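Local coordinates for protein alpha-Amylase (Thermotoga maritima, PDB 2B5D) that is named an alpha-amylase and belongs to glycosyl hydrolase family 57, whose members carry their active site in a distorted, parallel beta/alpha barrel, at residues Leu6-His12 against Leu53-Thr58; Leu41-Asp46 against Gly127-Tyr131; Thr134-Glu138 against Thr381-Val385. All coordinates share one frame; numbering follows the deposited sequence.

Contact 1. Residues Leu6-His12 against Leu53-Thr58; sequences LIFLHAH and LTMSIT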
loop_
_atom_site.group_PDB
_atom_site.type_symbol
_atom_site.label_atom_id
_atom_site.label_comp_id
_atom_site.label_asym_id
_atom_site.label_seq_id
_atom_site.Cartn_x
_atom_site.Cartn_y
_atom_site.Cartn_z
ATOM N N LEU A 6 33.985 23.318 22.129
ATOM C CA LEU A 6 33.453 22.011 22.529
ATOM C C LEU A 6 32.660 21.347 21.385
ATOM O O LEU A 6 31.514 21.707 21.103
ATOM C CB LEU A 6 32.742 22.081 23.914
ATOM C CG LEU A 6 31.703 21.117 24.516
ATOM C CD1 LEU A 6 31.913 19.627 24.304
ATOM C CD2 LEU A 6 31.429 21.457 26.010
ATOM N N ILE A 7 33.325 20.408 20.708
ATOM C CA ILE A 7 32.692 19.661 19.616
ATOM C C ILE A 7 31.983 18.471 20.219
ATOM O O ILE A 7 32.569 17.654 20.918
ATOM C CB ILE A 7 33.706 19.171 18.487
ATOM C CG1 ILE A 7 34.377 20.332 17.740
ATOM C CG2 ILE A 7 33.007 18.247 17.480
ATOM C CD1 ILE A 7 33.452 21.515 17.431
ATOM N N PHE A 8 30.711 18.350 19.911
ATOM C CA PHE A 8 29.971 17.200 20.410
ATOM C C PHE A 8 29.390 16.371 19.246
ATOM O O PHE A 8 28.665 16.897 18.395
ATOM C CB PHE A 8 28.869 17.650 21.412
ATOM C CG PHE A 8 28.083 16.497 21.963
ATOM C CD1 PHE A 8 28.432 15.905 23.194
ATOM C CD2 PHE A 8 27.036 15.954 21.230
ATOM C CE1 PHE A 8 27.731 14.788 23.702
ATOM C CE2 PHE A 8 26.337 14.827 21.713
ATOM C CZ PHE A 8 26.663 14.256 22.954
ATOM N N LEU A 9 29.713 15.084 19.230
ATOM C CA LEU A 9 29.120 14.110 18.320
ATOM C C LEU A 9 28.134 13.193 19.007
ATOM O O LEU A 9 28.493 12.452 19.963
ATOM C CB LEU A 9 30.215 13.209 17.731
ATOM C CG LEU A 9 31.310 13.868 16.888
ATOM C CD1 LEU A 9 32.236 12.803 16.276
ATOM C CD2 LEU A 9 30.736 14.801 15.838
ATOM N N HIS A 10 26.912 13.199 18.482
ATOM C CA HIS A 10 25.870 12.270 18.899
ATOM C C HIS A 10 25.846 10.983 18.019
ATOM O O HIS A 10 25.467 11.022 16.814
ATOM C CB HIS A 10 24.503 12.965 18.840
ATOM C CG HIS A 10 23.370 12.097 19.261
ATOM N ND1 HIS A 10 23.416 11.313 20.399
ATOM C CD2 HIS A 10 22.133 11.925 18.735
ATOM C CE1 HIS A 10 22.268 10.672 20.530
ATOM N NE2 HIS A 10 21.462 11.049 19.550
ATOM N N ALA A 11 26.270 9.876 18.627
ATOM C CA ALA A 11 26.345 8.542 17.998
ATOM C C ALA A 11 25.230 7.637 18.515
ATOM O O ALA A 11 25.262 7.101 19.648
ATOM C CB ALA A 11 27.729 7.885 18.223
ATOM N N HIS A 12 24.212 7.507 17.685
ATOM C CA HIS A 12 23.052 6.715 18.025
ATOM C C HIS A 12 22.539 5.914 16.832
ATOM O O HIS A 12 22.518 6.421 15.709
ATOM C CB HIS A 12 21.930 7.644 18.485
ATOM C CG HIS A 12 20.660 6.917 18.786
ATOM N ND1 HIS A 12 19.497 7.108 18.071
ATOM C CD2 HIS A 12 20.386 5.954 19.701
ATOM C CE1 HIS A 12 18.547 6.329 18.564
ATOM N NE2 HIS A 12 19.058 5.629 19.562
ATOM N N LEU A 53 37.420 15.807 22.475
ATOM C CA LEU A 53 36.105 15.562 21.879
ATOM C C LEU A 53 35.189 14.883 22.876
ATOM O O LEU A 53 35.605 13.989 23.626
ATOM C CB LEU A 53 36.247 14.714 20.596
ATOM C CG LEU A 53 34.997 14.178 19.895
ATOM C CD1 LEU A 53 34.313 15.270 19.123
ATOM C CD2 LEU A 53 35.277 12.922 19.010
ATOM N N THR A 54 33.950 15.352 22.891
ATOM C CA THR A 54 32.873 14.748 23.638
ATOM C C THR A 54 31.870 14.066 22.711
ATOM O O THR A 54 31.519 14.588 21.667
ATOM C CB THR A 54 32.152 15.813 24.495
ATOM O OG1 THR A 54 33.135 16.686 25.087
ATOM C CG2 THR A 54 31.312 15.169 25.587
ATOM N N MET A 55 31.404 12.888 23.095
ATOM C CA MET A 55 30.419 12.183 22.287
ATOM C C MET A 55 29.496 11.344 23.168
ATOM O O MET A 55 29.835 10.996 24.264
ATOM C CB MET A 55 31.100 11.301 21.210
ATOM C CG MET A 55 31.892 10.160 21.768
ATOM S SD MET A 55 32.767 9.168 20.542
ATOM C CE MET A 55 31.432 8.370 19.617
ATOM N N SER A 56 28.306 11.088 22.661
ATOM C CA SER A 56 27.393 10.096 23.195
ATOM C C SER A 56 27.641 8.814 22.439
ATOM O O SER A 56 27.982 8.836 21.239
ATOM C CB SER A 56 25.947 10.539 22.938
ATOM O OG SER A 56 25.671 10.515 21.544
ATOM N N ILE A 57 27.519 7.694 23.150
ATOM C CA ILE A 57 27.295 6.402 22.532
ATOM C C ILE A 57 26.088 5.872 23.265
ATOM O O ILE A 57 26.181 5.520 24.458
ATOM C CB ILE A 57 28.503 5.474 22.652
ATOM C CG1 ILE A 57 29.749 6.211 22.134
ATOM C CG2 ILE A 57 28.246 4.176 21.847
ATOM C CD1 ILE A 57 31.018 5.394 22.145
ATOM N N THR A 58 24.940 5.871 22.575
ATOM C CA THR A 58 23.670 5.606 23.254
ATOM C C THR A 58 23.624 4.146 23.689
ATOM O O THR A 58 24.419 3.324 23.187
ATOM C CB THR A 58 22.486 5.998 22.409
ATOM O OG1 THR A 58 22.414 5.098 21.292
ATOM C CG2 THR A 58 22.665 7.455 21.925
HETATM O O HOH W 1 34.462 18.263 23.375
#

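Contact 2. Residues Leu41-Asp46 against Gly127-Tyr131; sequences LLMMFD and GFKKY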
loop_
_atom_site.group_PDB
_atom_site.type_symbol
_atom_site.label_atom_id
_atom_site.label_comp_id
_atom_site.label_asym_id
_atom_site.label_seq_id
_atom_site.Cartn_x
_atom_site.Cartn_y
_atom_site.Cartn_z
ATOM N N LEU A 41 36.699 7.258 13.001
ATOM C CA LEU A 41 36.972 8.059 14.213
ATOM C C LEU A 41 38.101 7.465 15.032
ATOM O O LEU A 41 39.027 8.158 15.428
ATOM C CB LEU A 41 35.726 8.213 15.093
ATOM C CG LEU A 41 34.590 9.121 14.619
ATOM C CD1 LEU A 41 33.445 9.078 15.628
ATOM C CD2 LEU A 41 35.059 10.568 14.390
ATOM N N LEU A 42 38.019 6.171 15.278
ATOM C CA LEU A 42 39.085 5.443 15.931
ATOM C C LEU A 42 40.423 5.635 15.215
ATOM O O LEU A 42 41.424 5.941 15.841
ATOM C CB LEU A 42 38.718 3.957 16.030
ATOM C CG LEU A 42 38.186 3.400 17.361
ATOM C CD1 LEU A 42 37.713 4.476 18.315
ATOM C CD2 LEU A 42 37.107 2.377 17.120
ATOM N N MET A 43 40.432 5.460 13.900
ATOM C CA MET A 43 41.638 5.671 13.120
ATOM C C MET A 43 42.181 7.087 13.285
ATOM O O MET A 43 43.374 7.299 13.494
ATOM C CB MET A 43 41.369 5.333 11.655
ATOM C CG MET A 43 41.695 3.872 11.342
ATOM S SD MET A 43 40.727 3.115 10.009
ATOM C CE MET A 43 40.360 4.521 8.952
ATOM N N MET A 44 41.284 8.052 13.213
ATOM C CA MET A 44 41.626 9.437 13.422
ATOM C C MET A 44 42.153 9.759 14.833
ATOM O O MET A 44 43.019 10.611 14.967
ATOM C CB MET A 44 40.415 10.292 13.060
ATOM C CG MET A 44 40.677 11.788 12.922
ATOM S SD MET A 44 40.391 12.733 14.445
ATOM C CE MET A 44 38.668 13.198 14.292
ATOM N N PHE A 45 41.650 9.099 15.879
ATOM C CA PHE A 45 42.119 9.373 17.251
ATOM C C PHE A 45 43.521 8.844 17.407
ATOM O O PHE A 45 44.342 9.429 18.096
ATOM C CB PHE A 45 41.250 8.704 18.334
ATOM C CG PHE A 45 39.817 9.169 18.368
ATOM C CD1 PHE A 45 38.876 8.446 19.068
ATOM C CD2 PHE A 45 39.405 10.313 17.689
ATOM C CE1 PHE A 45 37.558 8.845 19.092
ATOM C CE2 PHE A 45 38.093 10.711 17.719
ATOM C CZ PHE A 45 37.167 9.972 18.423
ATOM N N ASP A 46 43.760 7.696 16.782
ATOM C CA ASP A 46 45.056 7.065 16.768
ATOM C C ASP A 46 46.087 7.926 16.026
ATOM O O ASP A 46 47.185 8.164 16.554
ATOM C CB ASP A 46 44.927 5.688 16.134
ATOM C CG ASP A 46 46.197 4.862 16.261
ATOM O OD1 ASP A 46 46.804 4.576 15.200
ATOM O OD2 ASP A 46 46.584 4.491 17.399
ATOM N N GLY A 127 37.907 0.291 22.031
ATOM C CA GLY A 127 38.653 1.414 21.458
ATOM C C GLY A 127 38.190 2.772 21.969
ATOM O O GLY A 127 38.986 3.630 22.317
ATOM N N PHE A 128 36.888 2.979 22.011
ATOM C CA PHE A 128 36.355 4.215 22.542
ATOM C C PHE A 128 36.650 4.374 24.038
ATOM O O PHE A 128 36.871 5.494 24.520
ATOM C CB PHE A 128 34.851 4.330 22.242
ATOM C CG PHE A 128 34.561 4.652 20.810
ATOM C CD1 PHE A 128 34.185 3.639 19.909
ATOM C CD2 PHE A 128 34.693 5.960 20.341
ATOM C CE1 PHE A 128 33.916 3.941 18.549
ATOM C CE2 PHE A 128 34.426 6.269 18.998
ATOM C CZ PHE A 128 34.044 5.259 18.100
ATOM N N LYS A 129 36.635 3.254 24.750
ATOM C CA LYS A 129 36.882 3.231 26.187
ATOM C C LYS A 129 38.311 3.705 26.458
ATOM O O LYS A 129 38.569 4.469 27.396
ATOM C CB LYS A 129 36.657 1.815 26.717
ATOM C CG LYS A 129 36.835 1.639 28.194
ATOM C CD LYS A 129 36.688 0.159 28.573
ATOM C CE LYS A 129 36.839 -0.041 30.073
ATOM N NZ LYS A 129 37.239 -1.433 30.404
ATOM N N LYS A 130 39.217 3.273 25.583
ATOM C CA LYS A 130 40.645 3.530 25.718
ATOM C C LYS A 130 40.973 5.005 25.495
ATOM O O LYS A 130 41.873 5.555 26.125
ATOM C CB LYS A 130 41.413 2.606 24.773
ATOM C CG LYS A 130 42.833 2.989 24.472
ATOM C CD LYS A 130 43.473 1.978 23.540
ATOM C CE LYS A 130 44.187 2.667 22.391
ATOM N NZ LYS A 130 43.284 2.747 21.219
ATOM N N TYR A 131 40.223 5.661 24.625
ATOM C CA TYR A 131 40.413 7.083 24.462
ATOM C C TYR A 131 39.764 7.895 25.575
ATOM O O TYR A 131 40.253 8.981 25.903
ATOM C CB TYR A 131 40.065 7.544 23.035
ATOM C CG TYR A 131 41.039 6.967 22.015
ATOM C CD1 TYR A 131 42.342 7.462 21.891
ATOM C CD2 TYR A 131 40.665 5.916 21.190
ATOM C CE1 TYR A 131 43.238 6.930 20.967
ATOM C CE2 TYR A 131 41.560 5.368 20.267
ATOM C CZ TYR A 131 42.844 5.875 20.165
ATOM O OH TYR A 131 43.714 5.315 19.235
HETATM O O HOH W 2 42.492 2.980 17.249
#

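Contact 3. Residues Thr134-Glu138 against Thr381-Val385; sequences TGKLE and TASEV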
loop_
_atom_site.group_PDB
_atom_site.type_symbol
_atom_site.label_atom_id
_atom_site.label_comp_id
_atom_site.label_asym_id
_atom_site.label_seq_id
_atom_site.Cartn_x
_atom_site.Cartn_y
_atom_site.Cartn_z
ATOM N N THR A 134 42.426 8.181 28.360
ATOM C CA THR A 134 43.401 9.246 28.126
ATOM C C THR A 134 42.891 10.630 28.495
ATOM O O THR A 134 43.700 11.509 28.773
ATOM C CB THR A 134 43.959 9.267 26.673
ATOM O OG1 THR A 134 42.978 9.822 25.772
ATOM C CG2 THR A 134 44.387 7.855 26.220
ATOM N N GLY A 135 41.573 10.838 28.520
ATOM C CA GLY A 135 41.017 12.171 28.803
ATOM C C GLY A 135 40.840 13.040 27.560
ATOM O O GLY A 135 40.294 14.140 27.621
ATOM N N LYS A 136 41.290 12.536 26.423
ATOM C CA LYS A 136 41.123 13.209 25.142
ATOM C C LYS A 136 39.685 13.064 24.636
ATOM O O LYS A 136 39.162 13.961 23.945
ATOM C CB LYS A 136 42.097 12.630 24.114
ATOM C CG LYS A 136 43.559 12.612 24.568
ATOM C CD LYS A 136 44.517 12.442 23.391
ATOM C CE LYS A 136 44.856 10.965 23.148
ATOM N NZ LYS A 136 46.338 10.783 22.946
ATOM N N LEU A 137 39.060 11.943 24.989
ATOM C CA LEU A 137 37.661 11.689 24.660
ATOM C C LEU A 137 36.841 11.661 25.947
ATOM O O LEU A 137 37.306 11.174 26.985
ATOM C CB LEU A 137 37.506 10.355 23.928
ATOM C CG LEU A 137 36.126 10.006 23.383
ATOM C CD1 LEU A 137 35.730 10.948 22.199
ATOM C CD2 LEU A 137 36.158 8.589 22.927
ATOM N N GLU A 138 35.631 12.205 25.856
ATOM C CA GLU A 138 34.643 12.186 26.908
ATOM C C GLU A 138 33.354 11.637 26.251
ATOM O O GLU A 138 32.887 12.159 25.207
ATOM C CB GLU A 138 34.496 13.611 27.484
ATOM C CG GLU A 138 33.274 13.925 28.314
ATOM C CD GLU A 138 33.236 13.209 29.667
ATOM O OE1 GLU A 138 32.245 13.440 30.389
ATOM O OE2 GLU A 138 34.147 12.415 30.028
ATOM N N THR A 381 36.916 19.148 26.362
ATOM C CA THR A 381 35.784 18.214 26.481
ATOM C C THR A 381 34.866 18.851 27.506
ATOM O O THR A 381 35.264 19.775 28.197
ATOM C CB THR A 381 36.198 16.830 26.982
ATOM O OG1 THR A 381 36.508 16.935 28.374
ATOM C CG2 THR A 381 37.374 16.293 26.202
ATOM N N ALA A 382 33.656 18.343 27.644
ATOM C CA ALA A 382 32.695 18.953 28.537
ATOM C C ALA A 382 33.042 18.712 30.026
ATOM O O ALA A 382 32.735 19.531 30.889
ATOM C CB ALA A 382 31.333 18.453 28.215
ATOM N N SER A 383 33.669 17.581 30.325
ATOM C CA SER A 383 34.031 17.297 31.699
ATOM C C SER A 383 35.252 18.160 32.111
ATOM O O SER A 383 35.322 18.588 33.253
ATOM C CB SER A 383 34.335 15.829 31.862
ATOM O OG SER A 383 35.256 15.481 30.849
ATOM N N GLU A 384 36.174 18.455 31.184
ATOM C CA GLU A 384 37.219 19.462 31.458
ATOM C C GLU A 384 36.633 20.800 31.856
ATOM O O GLU A 384 37.106 21.440 32.796
ATOM C CB GLU A 384 38.113 19.698 30.264
ATOM C CG GLU A 384 39.227 18.711 30.127
ATOM C CD GLU A 384 39.902 18.824 28.779
ATOM O OE1 GLU A 384 39.357 19.558 27.909
ATOM O OE2 GLU A 384 40.971 18.182 28.583
ATOM N N VAL A 385 35.610 21.253 31.147
ATOM C CA VAL A 385 35.065 22.531 31.530
ATOM C C VAL A 385 34.353 22.581 32.879
ATOM O O VAL A 385 34.504 23.559 33.594
ATOM C CB VAL A 385 34.412 23.379 30.358
ATOM C CG1 VAL A 385 34.500 22.687 28.994
ATOM C CG2 VAL A 385 33.037 23.981 30.725
HETATM O O HOH W 3 38.013 14.857 29.118
#

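Contact 1. Residues Leu6-His12 against Leu53-Thr58
H10 and S56 meet on one face of two neighbouring parallel strands of the barrel sheet. S56 OG lies at the edge of the H10 imidazole, near its plane, and makes a hydrogen bond of 2.7 Å with ND1. The same hydroxyl accepts from A11 N at 3.0 Å, so one oxygen ties together a ring and a backbone. With CG anti to its backbone N (chi1 -180°), H10 turns the ND1 edge of its ring toward S56. F8 takes the same first torsion. Its CD1 touches T54 CG2 at 3.8 Å, its CZ reaches S56 CB at 3.8 Å, and one ring face lies over M55 CA. On the other face of the strands the contacts are aliphatic. L9 CG sits 4.0 Å from L53 CD1, the two side chains crossing at about a right angle. The M55 chain bends at its sulfur and brings CE to 4.0 Å from A11 CB. Backbone bonds include L9 N to T54 O (3.1 Å) and S56 N to L9 O (3.0 Å). The F8, H10 and S56 face is shared with W182 and F205. The L9 and L53 face is covered by helix 27-47. Strands 343-349 and 137-142 continue the sheet on either side of the pair.

Contact 2. Residues Leu41-Asp46 against Gly127-Tyr131
F45 and Y131 form an edge-to-face aromatic pair between two helices of the beta/alpha barrel's outer layer. The helices run in similar directions, with segment axes 34° apart and 10.7 Å between them at closest approach. The rings are 5.4 Å apart between centroids, and their planes are inclined at 75°. F45 also uses its CB, which stands over the centre of the Y131 face, 3.6 Å from the ring centroid. With CG beside its backbone N (chi1 -62°), F45 sends its ring on past that face, and CD1 comes to 3.8 Å from Y131 CD2. A second tight spot lies one turn earlier. L42 CD1 sits almost straight above the middle of the F128 ring, 3.6 Å from its centroid. L42 CD1 also packs against the backbone of G127, where the two helices come close. L41 CD1 comes to the edge of the F128 ring. F45 and F128 cross at about a right angle. Beneath, L137, L53, M55 and I57 of the sheet complete this apolar core.

The other side is looser and faces solvent. D46 is exposed and meets only the phenol end of Y131. Its carboxylate plane is steeply turned to the tyrosine ring, and no hydrogen bond joins the two residues directly. K130 reaches out along this side, and its NZ bonds to the hydroxyl of Y120. A water in the plane of the Y131 ring bridges weakly between L42 O and Y131 OH. The D46 CB atom lies 3.4 Å from that same Y131 OH.

Contact 3. Residues Thr134-Glu138 against Thr381-Val385
E138 lies against T381 and S383, at the N-terminal end of helix 382-388, with T381 as the N-cap residue. The contact joins the start of barrel strand 137-142 to the first turn of that helix. CB of E138 packs on T381 CB at 3.7 Å. The first torsion (chi1 163°) points CG away from the backbone N and toward S383, 3.6 Å from its OG. A bend at chi2 then lays the carboxylate alongside the serine. CD is 3.3 Å from S383 OG, and OE1 is 3.5 Å from S383 CB. OE2 is also near the serine hydroxyl, but the angle is too poor for a hydrogen bond. The helix N-terminus may favour the charged form of this acid. The cap itself is held from within the helix. T381 N donates to E384 OE1, met from above the carboxylate plane, as in one half of a capping box. E384 OE2 forms a salt bridge with R52. T381 CG2 rests on K136 O at 3.7 Å. Behind it, T134 OG1 accepts from K136 N in an ST turn. One water bridges the segments, 2.8 Å from G135 O and 2.7 Å from T381 OG1.

Strand 53-57 is common ground for the three contacts. Contacts 1 and 2 have centres about 13 Å apart, and they meet where L53 CD2 touches F45 CZ at 3.6 Å and M55 SD touches F128 CE2 at 3.7 Å. Contact 3, its centre about 11 Å from that of contact 1, joins it through the sheet: M55 N probably bonds to E138 O at 2.7 Å. Contacts 2 and 3 are about 14 Å apart between centres and share L137, whose CD2 is 3.6 Å from F128 O. In beta/alpha barrels the active site lies at the C-terminal strand ends. H10 and H12 are at that end, and contact 3 is at the other.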